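Local coordinates for protein AceL NrdHF-1-1 Intein (Metagenome, PDB 6ZGQ) that belongs to the naturally split class 3 inteins, which excise themselves from a precursor and join the flanking sequences, and is here a linked, splice-inactive variant, at residues 61-66 with 113-118; 73-77 with 152-157. All coordinates share one frame; numbering follows the deposited sequence. Where two conformers were deposited one is given.

Overall arrangement
From the N terminus the chain enters contact 1 at 61-66, the end of strand 57-63 and the hairpin turn into strand 66-70, then contact 2 at 73-77, which opens strand 75-80. It returns to contact 1 at 113-118, after strand 109-114, closing a loop of 46 residues, and to contact 2 at the modelled C-terminal end, 152-157, closing one of 74. The four segments alternate, so the two loops cross. Contact 1 joins the three-stranded sheet to the larger antiparallel sheet near the periphery; contact 2 lies near the centre, within the larger sheet. The two touch through Met76 of contact 2, whose CE lies 3.6 Å from Phe61 CD1 and also packs on Phe66.

Contact 1. Residues 61-66 with 113-118; sequences FEGAGF and IKSTDV
Gly63 and Val118 bring their CA atoms to 4.2 Å where strand 57-63 ends and the chain leaves the 3-10 turn at 115-117. A pair of weak CA-H...O contacts joins the backbones: Gly63 CA to Asp117 O (3.5 Å, 155° at the hydrogen) and Val118 CA to Glu62 O (3.5 Å). A beta carbon on Gly63 would run into Asp117 O. From Gly63 a type I' turn leads to Phe66, the two-residue connection of a tight beta hairpin. Val118 supplies the central wedge: CG1, anti to the backbone N (chi1 178°), lies 3.8 Å from Phe61 CB, near the plane of that ring at its edge, and also 3.8 Å from Phe66 CD2. The side chains of Val118 and Phe66 cross at about a right angle. Beside Val118, on the same side of the turn, Ile113 brings its CD1 to Phe66 CB at 3.5 Å and to Gly63 O at 3.7 Å, with the Ala64 methyl group alongside. Phe100 stacks on the Phe66 ring and also touches Val118. Backbone bonding begins one step on, Glu62 with Lys119. Methyl groups meet ring and chain carbons, so shape and apolar burial, not directional bonds, hold the segments.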
loop_
_atom_site.group_PDB
_atom_site.type_symbol
_atom_site.label_atom_id
_atom_site.label_comp_id
_atom_site.label_asym_id
_atom_site.label_seq_id
_atom_site.Cartn_x
_atom_site.Cartn_y
_atom_site.Cartn_z
ATOM N N PHE A 61 -4.492 -2.799 -8.748
ATOM C CA PHE A 61 -5.812 -2.553 -8.146
ATOM C C PHE A 61 -6.216 -1.108 -8.487
ATOM O O PHE A 61 -5.425 -0.209 -8.221
ATOM C CB PHE A 61 -5.738 -2.732 -6.618
ATOM C CG PHE A 61 -5.448 -4.142 -6.166
ATOM C CD1 PHE A 61 -4.153 -4.642 -6.172
ATOM C CD2 PHE A 61 -6.468 -4.959 -5.711
ATOM C CE1 PHE A 61 -3.887 -5.931 -5.744
ATOM C CE2 PHE A 61 -6.210 -6.252 -5.292
ATOM C CZ PHE A 61 -4.916 -6.740 -5.309
ATOM N N GLU A 62 -7.399 -0.897 -9.083
ATOM C CA GLU A 62 -7.850 0.439 -9.524
ATOM C C GLU A 62 -9.371 0.595 -9.388
ATOM O O GLU A 62 -10.131 -0.187 -9.968
ATOM C CB GLU A 62 -7.429 0.725 -10.976
ATOM C CG GLU A 62 -7.728 2.160 -11.419
ATOM C CD GLU A 62 -7.210 2.518 -12.804
ATOM O OE1 GLU A 62 -6.880 1.609 -13.592
ATOM O OE2 GLU A 62 -7.137 3.727 -13.110
ATOM N N GLY A 63 -9.797 1.612 -8.636
ATOM C CA GLY A 63 -11.211 2.003 -8.567
ATOM C C GLY A 63 -11.488 2.940 -7.407
ATOM O O GLY A 63 -10.900 2.758 -6.340
ATOM N N ALA A 64 -12.333 3.949 -7.653
ATOM C CA ALA A 64 -12.947 4.802 -6.624
ATOM C C ALA A 64 -11.936 5.492 -5.696
ATOM O O ALA A 64 -12.150 5.535 -4.479
ATOM C CB ALA A 64 -13.949 3.984 -5.816
ATOM N N GLY A 65 -10.861 6.034 -6.280
ATOM C CA GLY A 65 -9.813 6.769 -5.548
ATOM C C GLY A 65 -8.738 5.870 -4.952
ATOM O O GLY A 65 -7.850 6.370 -4.255
ATOM N N PHE A 66 -8.828 4.561 -5.224
ATOM C CA PHE A 66 -7.838 3.545 -4.814
ATOM C C PHE A 66 -7.028 3.113 -6.056
ATOM O O PHE A 66 -7.606 2.694 -7.072
ATOM C CB PHE A 66 -8.559 2.347 -4.165
ATOM C CG PHE A 66 -7.642 1.328 -3.532
ATOM C CD1 PHE A 66 -7.086 1.550 -2.284
ATOM C CD2 PHE A 66 -7.361 0.135 -4.180
ATOM C CE1 PHE A 66 -6.251 0.611 -1.704
ATOM C CE2 PHE A 66 -6.523 -0.806 -3.610
ATOM C CZ PHE A 66 -5.961 -0.566 -2.371
ATOM N N ILE A 113 -13.910 1.889 1.053
ATOM C CA ILE A 113 -14.579 1.631 -0.239
ATOM C C ILE A 113 -14.698 0.121 -0.450
ATOM O O ILE A 113 -13.772 -0.613 -0.091
ATOM C CB ILE A 113 -13.848 2.317 -1.422
ATOM C CG1 ILE A 113 -12.367 1.909 -1.493
ATOM C CG2 ILE A 113 -13.980 3.830 -1.302
ATOM C CD1 ILE A 113 -11.817 1.871 -2.899
ATOM N N LYS A 114 -15.840 -0.324 -0.990
ATOM C CA LYS A 114 -16.089 -1.743 -1.295
ATOM C C LYS A 114 -15.027 -2.232 -2.284
ATOM O O LYS A 114 -14.790 -1.563 -3.291
ATOM C CB LYS A 114 -17.502 -1.949 -1.868
ATOM C CG LYS A 114 -18.607 -1.921 -0.825
ATOM C CD LYS A 114 -19.988 -1.991 -1.450
ATOM C CE LYS A 114 -20.326 -3.393 -1.927
ATOM N NZ LYS A 114 -21.604 -3.394 -2.691
ATOM N N SER A 115 -14.377 -3.359 -1.960
ATOM C CA SER A 115 -13.337 -3.964 -2.804
ATOM C C SER A 115 -13.904 -4.338 -4.185
ATOM O O SER A 115 -13.148 -4.355 -5.161
ATOM C CB SER A 115 -12.717 -5.184 -2.121
ATOM O OG SER A 115 -13.705 -6.104 -1.705
ATOM N N THR A 116 -15.213 -4.611 -4.250
ATOM C CA THR A 116 -15.921 -4.948 -5.497
ATOM C C THR A 116 -16.033 -3.731 -6.436
ATOM O O THR A 116 -16.458 -3.892 -7.578
ATOM C CB THR A 116 -17.323 -5.535 -5.208
ATOM O OG1 THR A 116 -18.030 -4.664 -4.319
ATOM C CG2 THR A 116 -17.217 -6.918 -4.569
ATOM N N ASP A 117 -15.651 -2.541 -5.954
ATOM C CA ASP A 117 -15.596 -1.306 -6.772
ATOM C C ASP A 117 -14.182 -1.123 -7.345
ATOM O O ASP A 117 -13.933 -0.111 -7.989
ATOM C CB ASP A 117 -15.926 -0.042 -5.949
ATOM C CG ASP A 117 -17.411 0.105 -5.589
ATOM O OD1 ASP A 117 -18.263 -0.664 -6.074
ATOM O OD2 ASP A 117 -17.717 1.025 -4.808
ATOM N N VAL A 118 -13.277 -2.079 -7.093
ATOM C CA VAL A 118 -11.847 -1.989 -7.450
ATOM C C VAL A 118 -11.511 -3.133 -8.412
ATOM O O VAL A 118 -11.564 -4.306 -8.021
ATOM C CB VAL A 118 -10.948 -2.063 -6.186
ATOM C CG1 VAL A 118 -9.458 -2.017 -6.530
ATOM C CG2 VAL A 118 -11.295 -0.937 -5.219
#

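Contact 2. Residues 73-77 with 152-157; sequences NHRMI and VTGASM
His74 NE2 donates to Thr153 OG1 over 2.7 Å, a nearly straight bond (160°) lying close to the plane of the imidazole. The threonine hydroxyl is gripped a second time by Gln68 OE1, and the other ring nitrogen, His74 ND1, is hydrogen-bonded to Glu6 O. Arg75 NH1 makes a short bond of 2.5 Å to Ala155 O, which sits at the edge of the guanidinium. A bend at chi3 (63°) folds the arginine back onto the chain beyond strand 150-154, where NH1 also reaches Lys139 O and NE forms a salt bridge with Glu86. A leucine in place of Arg75 would probably leave Glu86 without its cationic mate and Ala155 O without this donor, allowing the C-terminal residues to shift. Between the backbones, Gly154 N gives a weak bond to Arg75 O (2.9 Å). In the all-beta HINT fold of inteins the chain ends come together in the interior; Asn73-His74 resembles the block B motif, and Ala155 probably stands for the engineered replacement of the terminal asparagine, so this would be the neighbourhood of the splice junctions. Strands 75-77 and 152-154 run roughly antiparallel at 150°, and toward Val152 two waters bridge them, both hydrogen-bonded to Val152 O: one accepts from Ile77 N at 2.9 Å, the other, 2.6 Å from Val152 O, also donates to Ile77 O. Ile77 CG1 packs 3.4 Å from Gly154 N, while its CG2 meets Val152 CG1 at 3.7 Å. Met157, at the exposed end of the segment, lays CG over one face of the guanidinium, 3.9 Å from Arg75 NE.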
loop_
_atom_site.group_PDB
_atom_site.type_symbol
_atom_site.label_atom_id
_atom_site.label_comp_id
_atom_site.label_asym_id
_atom_site.label_seq_id
_atom_site.Cartn_x
_atom_site.Cartn_y
_atom_site.Cartn_z
ATOM N N ASN A 73 3.029 -11.160 -4.233
ATOM C CA ASN A 73 3.032 -11.548 -2.805
ATOM C C ASN A 73 3.036 -10.338 -1.876
ATOM O O ASN A 73 3.291 -10.501 -0.681
ATOM C CB ASN A 73 4.225 -12.454 -2.458
ATOM C CG ASN A 73 4.227 -13.742 -3.250
ATOM O OD1 ASN A 73 3.190 -14.382 -3.413
ATOM N ND2 ASN A 73 5.387 -14.128 -3.746
ATOM N N HIS A 74 2.769 -9.145 -2.420
ATOM C CA HIS A 74 2.577 -7.925 -1.620
ATOM C C HIS A 74 1.333 -8.081 -0.741
ATOM O O HIS A 74 0.324 -8.630 -1.205
ATOM C CB HIS A 74 2.425 -6.690 -2.499
ATOM C CG HIS A 74 2.272 -5.440 -1.706
ATOM N ND1 HIS A 74 3.313 -4.895 -0.991
ATOM C CD2 HIS A 74 1.198 -4.652 -1.478
ATOM C CE1 HIS A 74 2.893 -3.807 -0.376
ATOM N NE2 HIS A 74 1.610 -3.642 -0.646
ATOM N N ARG A 75 1.418 -7.615 0.509
ATOM C CA ARG A 75 0.317 -7.705 1.473
ATOM C C ARG A 75 -0.679 -6.571 1.193
ATOM O O ARG A 75 -0.311 -5.389 1.284
ATOM C CB ARG A 75 0.858 -7.658 2.911
ATOM C CG ARG A 75 1.654 -8.903 3.297
ATOM C CD ARG A 75 2.455 -8.720 4.575
ATOM N NE ARG A 75 1.594 -8.470 5.738
ATOM C CZ ARG A 75 1.464 -7.303 6.379
ATOM N NH1 ARG A 75 2.142 -6.227 6.008
ATOM N NH2 ARG A 75 0.643 -7.210 7.416
ATOM N N MET A 76 -1.901 -6.935 0.785
ATOM C CA MET A 76 -3.010 -5.985 0.641
ATOM C C MET A 76 -3.704 -5.895 1.995
ATOM O O MET A 76 -3.864 -6.926 2.657
ATOM C CB MET A 76 -3.989 -6.437 -0.446
ATOM C CG MET A 76 -3.352 -6.543 -1.823
ATOM S SD MET A 76 -2.588 -4.995 -2.340
ATOM C CE MET A 76 -4.047 -4.008 -2.671
ATOM N N ILE A 77 -4.046 -4.666 2.400
ATOM C CA ILE A 77 -4.638 -4.349 3.707
ATOM C C ILE A 77 -6.072 -3.884 3.442
ATOM O O ILE A 77 -6.293 -3.014 2.590
ATOM C CB ILE A 77 -3.805 -3.265 4.443
ATOM C CG1 ILE A 77 -2.353 -3.736 4.646
ATOM C CG2 ILE A 77 -4.435 -2.877 5.777
ATOM C CD1 ILE A 77 -2.182 -4.963 5.525
ATOM N N VAL A 152 -3.961 2.862 2.386
ATOM C CA VAL A 152 -3.139 2.011 3.268
ATOM C C VAL A 152 -2.733 0.780 2.450
ATOM O O VAL A 152 -3.578 0.215 1.751
ATOM C CB VAL A 152 -3.911 1.616 4.560
ATOM C CG1 VAL A 152 -3.156 0.599 5.411
ATOM C CG2 VAL A 152 -4.226 2.856 5.394
ATOM N N THR A 153 -1.448 0.418 2.501
ATOM C CA THR A 153 -0.918 -0.783 1.834
ATOM C C THR A 153 -0.023 -1.542 2.821
ATOM O O THR A 153 0.457 -0.933 3.784
ATOM C CB THR A 153 -0.155 -0.417 0.545
ATOM O OG1 THR A 153 -0.078 -1.579 -0.279
ATOM C CG2 THR A 153 1.251 0.112 0.837
ATOM N N GLY A 154 0.170 -2.845 2.604
ATOM C CA GLY A 154 0.985 -3.678 3.501
ATOM C C GLY A 154 2.468 -3.346 3.450
ATOM O O GLY A 154 2.990 -3.036 2.369
ATOM N N ALA A 155 3.119 -3.399 4.618
ATOM C CA ALA A 155 4.584 -3.442 4.771
ATOM C C ALA A 155 5.062 -4.887 4.599
ATOM O O ALA A 155 4.238 -5.806 4.678
ATOM C CB ALA A 155 4.984 -2.918 6.143
ATOM N N SER A 156 6.358 -5.073 4.314
ATOM C CA SER A 156 6.997 -6.401 4.285
ATOM C C SER A 156 7.271 -6.827 5.728
ATOM O O SER A 156 7.666 -5.988 6.549
ATOM C CB SER A 156 8.290 -6.382 3.458
ATOM O OG SER A 156 8.980 -5.147 3.596
ATOM N N MET A 157 7.028 -8.108 6.030
ATOM C CA MET A 157 7.133 -8.651 7.397
ATOM C C MET A 157 8.540 -9.162 7.676
ATOM O O MET A 157 9.345 -8.452 8.277
ATOM C CB MET A 157 6.106 -9.767 7.621
ATOM C CG MET A 157 4.699 -9.257 7.904
ATOM S SD MET A 157 4.609 -8.190 9.359
ATOM C CE MET A 157 4.851 -9.368 10.688
HETATM O O HOH W 1 -3.618 -2.460 0.526
HETATM O O HOH W 2 -6.109 -0.341 1.964
#